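Local coordinates for uncharacterized protein Q64V53_BACFR (Bacteroides fragilis, PDB 2RA8), which is of unknown function but joins an N-terminal WGR domain to an array of leucine-rich repeats, at residues A[14-19]-A[25-30]. Residues are numbered along the deposited sequence; the frame is centred on the assembly and turned at random.
Sequences KFWSID and VIVNYG
The F15 ring leans on the backbone at Y29 and G30, where the glycine puts no side chain in the way. Followed outward from CB, the ring starts with CG between the backbone N and carbonyl carbon (chi1 72°), which swings it across to the partner strand. F15 CD1 then sits 3.1 Å from G30 O, CE1 runs on past the G30 carbonyl carbon at 3.5 Å, and CZ reaches 3.7 Å from G30 N, which stands above one face, toward the rim. On the other flank F15 CE2 meets N28 OD1 at 3.5 Å, the oxygen in the ring plane at its edge, with the amide turned 77° from the ring; N28 ND2 bonds to Q37 O and D35 O. F15 N donates to G30 O and G30 N back to F15 O; S17–N28 and D19–I26 do the same, as in an antiparallel hairpin. S17 OG carries two waters: one donates to I26 O, the second, 2.7 Å from N28 OD1, to that oxygen. On the reverse face the W16 indole crosses V27, W16 NE1 3.5 Å from V27 CG1, and I18 CD1 rests on V25 CG1. Y29 OH forms a hydrogen bond with E153 O of the second subunit. Within the WGR domain's antiparallel sheet, strand 3-8 flanks 14-19 and strand 37-42 flanks 25-30, while helix 46-62 covers the apolar side, L56 against W16 and I18, K60 in cation-pi contact with the indole.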
loop_
_atom_site.group_PDB
_atom_site.type_symbol
_atom_site.label_atom_id
_atom_site.label_comp_id
_atom_site.label_asym_id
_atom_site.label_seq_id
_atom_site.Cartn_x
_atom_site.Cartn_y
_atom_site.Cartn_z
ATOM N N LYS A 14 11.514 -13.721 -7.321
ATOM C CA LYS A 14 10.665 -14.356 -8.311
ATOM C C LYS A 14 11.111 -14.310 -9.747
ATOM O O LYS A 14 12.069 -13.613 -10.098
ATOM C CB LYS A 14 9.240 -13.787 -8.193
ATOM C CG LYS A 14 9.164 -12.313 -7.873
ATOM C CD LYS A 14 7.715 -11.890 -7.605
ATOM C CE LYS A 14 7.625 -10.463 -7.084
ATOM N NZ LYS A 14 8.204 -9.484 -8.041
ATOM N N PHE A 15 10.415 -15.092 -10.576
ATOM C CA PHE A 15 10.682 -15.177 -12.008
ATOM C C PHE A 15 9.419 -14.930 -12.783
ATOM O O PHE A 15 8.300 -15.094 -12.273
ATOM C CB PHE A 15 11.226 -16.565 -12.413
ATOM C CG PHE A 15 10.193 -17.660 -12.363
ATOM C CD1 PHE A 15 9.826 -18.234 -11.150
ATOM C CD2 PHE A 15 9.554 -18.084 -13.523
ATOM C CE1 PHE A 15 8.832 -19.209 -11.094
ATOM C CE2 PHE A 15 8.557 -19.061 -13.472
ATOM C CZ PHE A 15 8.199 -19.621 -12.253
ATOM N N TRP A 16 9.604 -14.550 -14.041
ATOM C CA TRP A 16 8.509 -14.269 -14.950
ATOM C C TRP A 16 9.023 -14.667 -16.309
ATOM O O TRP A 16 10.099 -14.226 -16.718
ATOM C CB TRP A 16 8.178 -12.766 -14.915
ATOM C CG TRP A 16 7.079 -12.322 -15.843
ATOM C CD1 TRP A 16 5.733 -12.318 -15.586
ATOM C CD2 TRP A 16 7.241 -11.806 -17.169
ATOM N NE1 TRP A 16 5.045 -11.826 -16.676
ATOM C CE2 TRP A 16 5.943 -11.505 -17.656
ATOM C CE3 TRP A 16 8.353 -11.563 -17.986
ATOM C CZ2 TRP A 16 5.732 -10.975 -18.935
ATOM C CZ3 TRP A 16 8.143 -11.033 -19.264
ATOM C CH2 TRP A 16 6.835 -10.744 -19.722
ATOM N N SER A 17 8.293 -15.534 -17.004
ATOM C CA SER A 17 8.709 -15.956 -18.336
ATOM C C SER A 17 7.589 -15.748 -19.316
ATOM O O SER A 17 6.405 -15.798 -18.954
ATOM C CB SER A 17 9.158 -17.429 -18.346
ATOM O OG SER A 17 8.072 -18.330 -18.228
ATOM N N ILE A 18 7.953 -15.485 -20.566
ATOM C CA ILE A 18 6.961 -15.263 -21.604
ATOM C C ILE A 18 7.335 -15.972 -22.873
ATOM O O ILE A 18 8.512 -16.075 -23.232
ATOM C CB ILE A 18 6.757 -13.739 -21.865
ATOM C CG1 ILE A 18 5.585 -13.529 -22.825
ATOM C CG2 ILE A 18 8.045 -13.119 -22.412
ATOM C CD1 ILE A 18 5.124 -12.073 -22.930
ATOM N N ASP A 19 6.321 -16.485 -23.559
ATOM C CA ASP A 19 6.526 -17.220 -24.801
ATOM C C ASP A 19 5.348 -16.991 -25.693
ATOM O O ASP A 19 4.211 -16.965 -25.215
ATOM C CB ASP A 19 6.661 -18.719 -24.496
ATOM C CG ASP A 19 7.179 -19.524 -25.683
ATOM O OD1 ASP A 19 7.892 -18.960 -26.539
ATOM O OD2 ASP A 19 6.882 -20.735 -25.745
ATOM N N VAL A 25 -0.157 -15.874 -26.107
ATOM C CA VAL A 25 0.974 -15.378 -25.336
ATOM C C VAL A 25 0.894 -16.161 -24.041
ATOM O O VAL A 25 -0.133 -16.132 -23.348
ATOM C CB VAL A 25 0.858 -13.864 -25.031
ATOM C CG1 VAL A 25 1.982 -13.440 -24.094
ATOM C CG2 VAL A 25 0.929 -13.052 -26.327
ATOM N N ILE A 26 1.963 -16.881 -23.721
ATOM C CA ILE A 26 2.006 -17.702 -22.517
ATOM C C ILE A 26 2.962 -17.170 -21.469
ATOM O O ILE A 26 4.178 -17.111 -21.685
ATOM C CB ILE A 26 2.399 -19.148 -22.872
ATOM C CG1 ILE A 26 1.484 -19.669 -23.986
ATOM C CG2 ILE A 26 2.302 -20.035 -21.637
ATOM C CD1 ILE A 26 1.922 -20.986 -24.578
ATOM N N VAL A 27 2.403 -16.792 -20.323
ATOM C CA VAL A 27 3.167 -16.255 -19.203
ATOM C C VAL A 27 3.198 -17.258 -18.072
ATOM O O VAL A 27 2.193 -17.920 -17.772
ATOM C CB VAL A 27 2.532 -14.929 -18.687
ATOM C CG1 VAL A 27 3.055 -14.592 -17.306
ATOM C CG2 VAL A 27 2.844 -13.788 -19.648
ATOM N N ASN A 28 4.363 -17.371 -17.444
ATOM C CA ASN A 28 4.581 -18.271 -16.318
ATOM C C ASN A 28 5.300 -17.449 -15.269
ATOM O O ASN A 28 6.372 -16.895 -15.537
ATOM C CB ASN A 28 5.452 -19.453 -16.764
ATOM C CG ASN A 28 5.713 -20.452 -15.649
ATOM O OD1 ASN A 28 6.727 -21.154 -15.657
ATOM N ND2 ASN A 28 4.794 -20.536 -14.696
ATOM N N TYR A 29 4.720 -17.356 -14.073
ATOM C CA TYR A 29 5.320 -16.572 -13.000
ATOM C C TYR A 29 5.158 -17.165 -11.636
ATOM O O TYR A 29 4.163 -17.827 -11.353
ATOM C CB TYR A 29 4.729 -15.158 -12.970
ATOM C CG TYR A 29 3.267 -15.097 -12.575
ATOM C CD1 TYR A 29 2.265 -15.480 -13.464
ATOM C CD2 TYR A 29 2.891 -14.673 -11.301
ATOM C CE1 TYR A 29 0.915 -15.443 -13.090
ATOM C CE2 TYR A 29 1.548 -14.631 -10.915
ATOM C CZ TYR A 29 0.571 -15.018 -11.815
ATOM O OH TYR A 29 -0.753 -14.977 -11.437
ATOM N N GLY A 30 6.128 -16.898 -10.766
ATOM C CA GLY A 30 6.070 -17.415 -9.410
ATOM C C GLY A 30 7.353 -17.174 -8.636
ATOM O O GLY A 30 8.269 -16.498 -9.117
HETATM O O HOH W 1 6.279 -18.521 -20.565
HETATM O O HOH W 2 8.773 -20.805 -17.409
#